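Local atomic coordinates of Myo-inositol 2-dehydrogenase (Thermotoga maritima, PDB entry 3EZY), a protein that catalyses the NAD(+)-dependent oxidation of myo-inositol to 2-keto-myo-inositol (scyllo-inosose), probably as a step in myo-inositol degradation. Residues 13-16 / 17-21; 272-276 / 277-281. All coordinates share one frame; numbering follows the deposited sequence.

Near the N terminus, contact 1 lies within helix 12-20, the first helix of the Rossmann domain, between strands 3-8 and 27-33; it joins successive turns and closes no larger loop. Far later in sequence, contact 2 folds the segment 272-276, which follows strand 267-270, onto the first turn of helix 277-298. The two contacts are in series, neither nesting nor crossing, and their centres are about 17 Å apart. They nevertheless touch: Ile16 CD1 reaches Phe277 CE2 at 3.6 Å, Ile13 CG1 packs on Phe277 CZ, and Ile16 CG1 meets Leu278 CD1. Apolar packing thus ties the nucleotide-domain helix to the start of helix 277-298.

Contact 1: residues 13-16 / 17-21; sequences IGTI and HAENL
Backbone bonds between Ile13 and His17, Gly14 and Ala18, Thr15 and Glu19, and Ile16 and Asn20 form four consecutive alpha-helical links. They run from 2.9 Å, Asn20 N to Ile16 O, to 3.0 Å, as for His17 N to Ile13 O.

Side chains four residues apart add van der Waals contacts, each pair running alongside and pointing the same way. Ile13 CG2 touches the imidazole of His17, 3.6 Å from NE2. With CG anti to its carbonyl carbon (chi1 -72°), the His17 ring leans back over the preceding turn, and its CD2 comes within 3.4 Å of Ile13 O. Thr15 CG2 lies 3.5 Å from Glu19 OE2, while Ile16 CG2 rests 3.7 Å from the amide nitrogen ND2 of Asn20.

The polar ends turn to partners elsewhere. Thr15 OG1 bonds to Gly11 O and Arg39, His17 NE2 to Glu94, Asn20 OD1 to Arg282, and Glu19 OE2 makes a salt bridge with Lys46. Gly14 is the third glycine of a GxGxxG pattern, consistent with the NAD-binding Rossmann fold.

Ala18 and Leu21 pack on Leu29 of strand 27-33, Ala18 and Glu19 on Leu47 of helix 37-47, and Ile13 on Tyr285 and Asn20 on Leu286 of helix 277-298.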
ATOM      1  N   ILE A  13     -33.171  -3.513   5.054  1.00 22.31           N
ATOM      2  CA  ILE A  13     -32.483  -4.776   5.429  1.00 21.68           C
ATOM      3  C   ILE A  13     -33.326  -6.050   5.224  1.00 22.63           C
ATOM      4  O   ILE A  13     -32.810  -7.076   4.740  1.00 22.19           O
ATOM      5  CB  ILE A  13     -31.914  -4.699   6.864  1.00 22.07           C
ATOM      6  CG1 ILE A  13     -30.795  -3.631   6.908  1.00 20.92           C
ATOM      7  CG2 ILE A  13     -31.347  -6.064   7.330  1.00 20.84           C
ATOM      8  CD1 ILE A  13     -30.306  -3.335   8.302  1.00 21.69           C
ATOM      9  N   GLY A  14     -34.608  -6.002   5.582  1.00 21.99           N
ATOM     10  CA  GLY A  14     -35.516  -7.116   5.274  1.00 22.57           C
ATOM     11  C   GLY A  14     -35.523  -7.431   3.784  1.00 22.47           C
ATOM     12  O   GLY A  14     -35.564  -8.589   3.380  1.00 22.58           O
ATOM     13  N   THR A  15     -35.492  -6.402   2.942  1.00 23.02           N
ATOM     14  CA  THR A  15     -35.442  -6.629   1.496  1.00 22.70           C
ATOM     15  C   THR A  15     -34.185  -7.378   1.046  1.00 22.36           C
ATOM     16  O   THR A  15     -34.264  -8.327   0.264  1.00 22.94           O
ATOM     17  CB  THR A  15     -35.579  -5.296   0.729  1.00 24.41           C
ATOM     18  OG1 THR A  15     -36.838  -4.696   1.076  1.00 24.09           O
ATOM     19  CG2 THR A  15     -35.491  -5.540  -0.793  1.00 23.92           C
ATOM     20  N   ILE A  16     -33.020  -6.964   1.542  1.00 21.92           N
ATOM     21  CA  ILE A  16     -31.787  -7.693   1.321  1.00 21.35           C
ATOM     22  C   ILE A  16     -31.905  -9.165   1.691  1.00 21.78           C
ATOM     23  O   ILE A  16     -31.524 -10.046   0.904  1.00 22.77           O
ATOM     24  CB  ILE A  16     -30.605  -7.013   2.054  1.00 21.63           C
ATOM     25  CG1 ILE A  16     -30.299  -5.680   1.358  1.00 21.68           C
ATOM     26  CG2 ILE A  16     -29.343  -7.937   2.068  1.00 21.98           C
ATOM     27  CD1 ILE A  16     -29.346  -4.738   2.156  1.00 17.69           C
ATOM     28  N   HIS A  17     -32.398  -9.460   2.892  1.00 21.01           N
ATOM     29  CA  HIS A  17     -32.520 -10.889   3.326  1.00 21.89           C
ATOM     30  C   HIS A  17     -33.449 -11.678   2.368  1.00 22.27           C
ATOM     31  O   HIS A  17     -33.126 -12.804   1.934  1.00 22.27           O
ATOM     32  CB  HIS A  17     -33.056 -10.967   4.769  1.00 21.14           C
ATOM     33  CG  HIS A  17     -32.072 -10.535   5.808  1.00 22.04           C
ATOM     34  ND1 HIS A  17     -30.799 -11.063   5.895  1.00 22.00           N
ATOM     35  CD2 HIS A  17     -32.194  -9.669   6.850  1.00 22.82           C
ATOM     36  CE1 HIS A  17     -30.177 -10.531   6.937  1.00 22.93           C
ATOM     37  NE2 HIS A  17     -31.007  -9.685   7.534  1.00 20.51           N
ATOM     38  N   ALA A  18     -34.595 -11.077   2.033  1.00 21.94           N
ATOM     39  CA  ALA A  18     -35.604 -11.735   1.183  1.00 23.91           C
ATOM     40  C   ALA A  18     -35.018 -12.060  -0.197  1.00 25.28           C
ATOM     41  O   ALA A  18     -35.260 -13.136  -0.734  1.00 24.68           O
ATOM     42  CB  ALA A  18     -36.823 -10.829   1.006  1.00 23.72           C
ATOM     43  N   GLU A  19     -34.270 -11.111  -0.768  1.00 27.16           N
ATOM     44  CA  GLU A  19     -33.594 -11.313  -2.058  1.00 28.72           C
ATOM     45  C   GLU A  19     -32.475 -12.344  -1.961  1.00 28.97           C
ATOM     46  O   GLU A  19     -32.340 -13.174  -2.865  1.00 29.64           O
ATOM     47  CB  GLU A  19     -33.124  -9.972  -2.649  1.00 29.92           C
ATOM     48  CG  GLU A  19     -34.336  -9.164  -3.223  1.00 35.53           C
ATOM     49  CD  GLU A  19     -34.029  -7.705  -3.530  1.00 43.71           C
ATOM     50  OE1 GLU A  19     -32.852  -7.285  -3.390  1.00 45.34           O
ATOM     51  OE2 GLU A  19     -34.991  -6.967  -3.895  1.00 49.01           O
ATOM     52  N   ASN A  20     -31.717 -12.343  -0.860  1.00 28.82           N
ATOM     53  CA  ASN A  20     -30.627 -13.316  -0.649  1.00 30.19           C
ATOM     54  C   ASN A  20     -31.118 -14.755  -0.560  1.00 32.25           C
ATOM     55  O   ASN A  20     -30.375 -15.689  -0.838  1.00 32.77           O
ATOM     56  CB  ASN A  20     -29.783 -12.983   0.602  1.00 29.39           C
ATOM     57  CG  ASN A  20     -28.758 -11.848   0.351  1.00 30.86           C
ATOM     58  OD1 ASN A  20     -28.523 -11.464  -0.779  1.00 31.93           O
ATOM     59  ND2 ASN A  20     -28.154 -11.332   1.411  1.00 29.58           N
ATOM     60  N   LEU A  21     -32.360 -14.952  -0.146  1.00 34.30           N
ATOM     61  CA  LEU A  21     -32.889 -16.298  -0.046  1.00 36.77           C
ATOM     62  C   LEU A  21     -32.820 -17.118  -1.344  1.00 39.38           C
ATOM     63  O   LEU A  21     -32.714 -18.327  -1.282  1.00 39.74           O
ATOM     64  CB  LEU A  21     -34.255 -16.322   0.624  1.00 36.02           C
ATOM     65  CG  LEU A  21     -34.047 -16.221   2.151  1.00 35.09           C
ATOM     66  CD1 LEU A  21     -35.285 -15.731   2.899  1.00 34.82           C
ATOM     67  CD2 LEU A  21     -33.532 -17.531   2.759  1.00 32.02           C
TER

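Contact 2: residues 272-276 / 277-281; sequences RYLYF and FLERY
Glu279 turns back from the first turn of its helix to meet Arg272, Leu274, Tyr275 and Phe276 in the segment before it. At CB its chain takes the position between backbone N and carbonyl carbon (chi1 68°), which aims Glu279 CG at the helix start, 3.2 Å from Phe276 O. Beyond CG the chain is extended, and Glu279 CD is flanked by Leu274 CD2 at 3.8 Å and lies at the edge of the Phe276 ring, near its plane.

The carboxylate is gripped by four N-H groups. Glu279 OE1 receives Arg272 NH2 on its syn lone pair at 2.9 Å, and Glu279 OE2 receives Arg272 NH1 on the syn side at 2.8 Å, an end-on, two-pronged salt bridge with the guanidinium and carboxylate planes 32° apart. On its anti side Glu279 OE2 also accepts Tyr275 N at 2.7 Å and Phe276 N at 2.9 Å, both donors standing somewhat out of the carboxylate plane. Three bonds on OE2 and one on OE1 fix the carboxylate's rotation, and the guanidinium would probably favour its charged form. Phe276 CE2 sits above one guanidinium face, offset toward the rim.

Arg280 N bonds to Phe276 O at 3.0 Å, starting the helix. Glu279 at N3 accepts the N-H of N-cap Phe276, whose side chain has no acceptor to return the bond: half a capping box, reinforced by Arg272, at the N terminus of helix 277-298.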
ATOM      1  N   ARG A 272     -12.055   5.000  -5.041  1.00 21.90           N
ATOM      2  CA  ARG A 272     -12.942   5.395  -3.954  1.00 22.13           C
ATOM      3  C   ARG A 272     -13.223   4.214  -2.983  1.00 21.62           C
ATOM      4  O   ARG A 272     -13.228   3.049  -3.359  1.00 21.98           O
ATOM      5  CB  ARG A 272     -14.278   5.926  -4.538  1.00 22.40           C
ATOM      6  CG  ARG A 272     -15.134   4.831  -5.212  1.00 24.79           C
ATOM      7  CD  ARG A 272     -16.607   5.289  -5.416  1.00 30.54           C
ATOM      8  NE  ARG A 272     -17.498   4.244  -5.945  1.00 28.42           N
ATOM      9  CZ  ARG A 272     -18.236   3.401  -5.216  1.00 32.36           C
ATOM     10  NH1 ARG A 272     -18.214   3.416  -3.881  1.00 27.16           N
ATOM     11  NH2 ARG A 272     -19.013   2.516  -5.839  1.00 32.96           N
ATOM     12  N   TYR A 273     -13.497   4.540  -1.731  1.00 21.61           N
ATOM     13  CA  TYR A 273     -13.932   3.562  -0.727  1.00 21.27           C
ATOM     14  C   TYR A 273     -15.350   3.163  -1.050  1.00 22.05           C
ATOM     15  O   TYR A 273     -16.081   3.923  -1.709  1.00 21.40           O
ATOM     16  CB  TYR A 273     -13.933   4.215   0.677  1.00 20.83           C
ATOM     17  CG  TYR A 273     -12.561   4.461   1.274  1.00 20.81           C
ATOM     18  CD1 TYR A 273     -11.453   4.738   0.471  1.00 22.41           C
ATOM     19  CD2 TYR A 273     -12.376   4.423   2.657  1.00 20.02           C
ATOM     20  CE1 TYR A 273     -10.205   4.935   1.034  1.00 23.53           C
ATOM     21  CE2 TYR A 273     -11.159   4.619   3.226  1.00 19.76           C
ATOM     22  CZ  TYR A 273     -10.065   4.868   2.437  1.00 23.90           C
ATOM     23  OH  TYR A 273      -8.843   5.072   3.048  1.00 22.01           O
ATOM     24  N   LEU A 274     -15.759   1.989  -0.571  1.00 21.99           N
ATOM     25  CA  LEU A 274     -17.170   1.615  -0.641  1.00 22.63           C
ATOM     26  C   LEU A 274     -18.027   2.644   0.097  1.00 22.69           C
ATOM     27  O   LEU A 274     -17.644   3.192   1.145  1.00 21.47           O
ATOM     28  CB  LEU A 274     -17.424   0.253  -0.051  1.00 22.28           C
ATOM     29  CG  LEU A 274     -16.681  -0.831  -0.751  1.00 21.18           C
ATOM     30  CD1 LEU A 274     -17.079  -2.181  -0.109  1.00 24.03           C
ATOM     31  CD2 LEU A 274     -16.911  -0.785  -2.253  1.00 24.76           C
ATOM     32  N   TYR A 275     -19.155   2.944  -0.506  1.00 23.35           N
ATOM     33  CA  TYR A 275     -19.869   4.127  -0.138  1.00 25.55           C
ATOM     34  C   TYR A 275     -21.369   3.842   0.029  1.00 25.75           C
ATOM     35  O   TYR A 275     -22.016   4.383   0.920  1.00 26.45           O
ATOM     36  CB  TYR A 275     -19.590   5.210  -1.179  1.00 25.84           C
ATOM     37  CG  TYR A 275     -20.166   6.529  -0.827  1.00 29.11           C
ATOM     38  CD1 TYR A 275     -19.365   7.536  -0.316  1.00 31.36           C
ATOM     39  CD2 TYR A 275     -21.538   6.774  -0.984  1.00 33.96           C
ATOM     40  CE1 TYR A 275     -19.896   8.764   0.048  1.00 34.15           C
ATOM     41  CE2 TYR A 275     -22.085   8.012  -0.625  1.00 37.01           C
ATOM     42  CZ  TYR A 275     -21.244   9.001  -0.118  1.00 37.08           C
ATOM     43  OH  TYR A 275     -21.748  10.242   0.230  1.00 40.75           O
ATOM     44  N   PHE A 276     -21.923   2.971  -0.796  1.00 25.27           N
ATOM     45  CA  PHE A 276     -23.345   2.675  -0.667  1.00 25.26           C
ATOM     46  C   PHE A 276     -23.606   1.448   0.197  1.00 24.64           C
ATOM     47  O   PHE A 276     -22.736   0.573   0.364  1.00 23.12           O
ATOM     48  CB  PHE A 276     -24.031   2.579  -2.038  1.00 25.76           C
ATOM     49  CG  PHE A 276     -23.770   3.769  -2.915  1.00 27.89           C
ATOM     50  CD1 PHE A 276     -24.580   4.893  -2.838  1.00 29.50           C
ATOM     51  CD2 PHE A 276     -22.669   3.782  -3.778  1.00 31.64           C
ATOM     52  CE1 PHE A 276     -24.325   5.998  -3.626  1.00 31.88           C
ATOM     53  CE2 PHE A 276     -22.402   4.885  -4.569  1.00 33.93           C
ATOM     54  CZ  PHE A 276     -23.236   6.003  -4.490  1.00 34.54           C
ATOM     55  N   PHE A 277     -24.814   1.391   0.754  1.00 24.51           N
ATOM     56  CA  PHE A 277     -25.165   0.360   1.746  1.00 24.58           C
ATOM     57  C   PHE A 277     -25.075  -1.065   1.233  1.00 24.54           C
ATOM     58  O   PHE A 277     -24.491  -1.968   1.859  1.00 24.27           O
ATOM     59  CB  PHE A 277     -26.583   0.634   2.251  1.00 25.47           C
ATOM     60  CG  PHE A 277     -26.977  -0.195   3.422  1.00 23.47           C
ATOM     61  CD1 PHE A 277     -26.781   0.274   4.716  1.00 23.99           C
ATOM     62  CD2 PHE A 277     -27.598  -1.420   3.228  1.00 24.32           C
ATOM     63  CE1 PHE A 277     -27.191  -0.489   5.841  1.00 24.12           C
ATOM     64  CE2 PHE A 277     -28.009  -2.195   4.312  1.00 25.09           C
ATOM     65  CZ  PHE A 277     -27.801  -1.745   5.626  1.00 23.44           C
ATOM     66  N   LEU A 278     -25.649  -1.282   0.076  1.00 25.59           N
ATOM     67  CA  LEU A 278     -25.700  -2.601  -0.489  1.00 25.87           C
ATOM     68  C   LEU A 278     -24.291  -3.075  -0.888  1.00 26.18           C
ATOM     69  O   LEU A 278     -23.932  -4.205  -0.605  1.00 25.43           O
ATOM     70  CB  LEU A 278     -26.676  -2.632  -1.681  1.00 26.67           C
ATOM     71  CG  LEU A 278     -26.853  -4.012  -2.332  1.00 28.66           C
ATOM     72  CD1 LEU A 278     -27.571  -4.986  -1.363  1.00 31.57           C
ATOM     73  CD2 LEU A 278     -27.638  -3.894  -3.648  1.00 31.34           C
ATOM     74  N   GLU A 279     -23.490  -2.229  -1.549  1.00 25.46           N
ATOM     75  CA  GLU A 279     -22.172  -2.697  -1.978  1.00 25.71           C
ATOM     76  C   GLU A 279     -21.314  -2.977  -0.754  1.00 24.58           C
ATOM     77  O   GLU A 279     -20.509  -3.885  -0.754  1.00 24.59           O
ATOM     78  CB  GLU A 279     -21.472  -1.679  -2.889  1.00 26.06           C
ATOM     79  CG  GLU A 279     -21.078  -0.401  -2.175  1.00 25.88           C
ATOM     80  CD  GLU A 279     -20.365   0.616  -3.103  1.00 27.10           C
ATOM     81  OE1 GLU A 279     -20.027   0.258  -4.244  1.00 27.91           O
ATOM     82  OE2 GLU A 279     -20.169   1.780  -2.718  1.00 23.87           O
ATOM     83  N   ARG A 280     -21.506  -2.204   0.305  1.00 23.62           N
ATOM     84  CA  ARG A 280     -20.757  -2.437   1.557  1.00 23.81           C
ATOM     85  C   ARG A 280     -21.159  -3.741   2.278  1.00 23.36           C
ATOM     86  O   ARG A 280     -20.294  -4.521   2.731  1.00 23.42           O
ATOM     87  CB  ARG A 280     -20.886  -1.235   2.522  1.00 23.29           C
ATOM     88  CG  ARG A 280     -20.322  -1.499   3.943  1.00 25.46           C
ATOM     89  CD  ARG A 280     -18.789  -1.616   3.865  1.00 25.29           C
ATOM     90  NE  ARG A 280     -18.145  -1.946   5.137  1.00 33.16           N
ATOM     91  CZ  ARG A 280     -18.100  -3.168   5.683  1.00 38.21           C
ATOM     92  NH1 ARG A 280     -18.717  -4.197   5.100  1.00 37.48           N
ATOM     93  NH2 ARG A 280     -17.471  -3.362   6.847  1.00 36.99           N
ATOM     94  N   TYR A 281     -22.464  -3.966   2.412  1.00 22.29           N
ATOM     95  CA  TYR A 281     -22.940  -4.930   3.408  1.00 22.92           C
ATOM     96  C   TYR A 281     -23.526  -6.224   2.879  1.00 23.39           C
ATOM     97  O   TYR A 281     -23.800  -7.166   3.651  1.00 22.47           O
ATOM     98  CB  TYR A 281     -23.999  -4.267   4.309  1.00 22.27           C
ATOM     99  CG  TYR A 281     -23.467  -3.269   5.348  1.00 23.08           C
ATOM    100  CD1 TYR A 281     -23.943  -1.977   5.382  1.00 24.58           C
ATOM    101  CD2 TYR A 281     -22.511  -3.651   6.308  1.00 23.44           C
ATOM    102  CE1 TYR A 281     -23.515  -1.075   6.340  1.00 24.27           C
ATOM    103  CE2 TYR A 281     -22.058  -2.771   7.265  1.00 23.93           C
ATOM    104  CZ  TYR A 281     -22.580  -1.479   7.283  1.00 24.45           C
ATOM    105  OH  TYR A 281     -22.145  -0.577   8.209  1.00 24.08           O
TER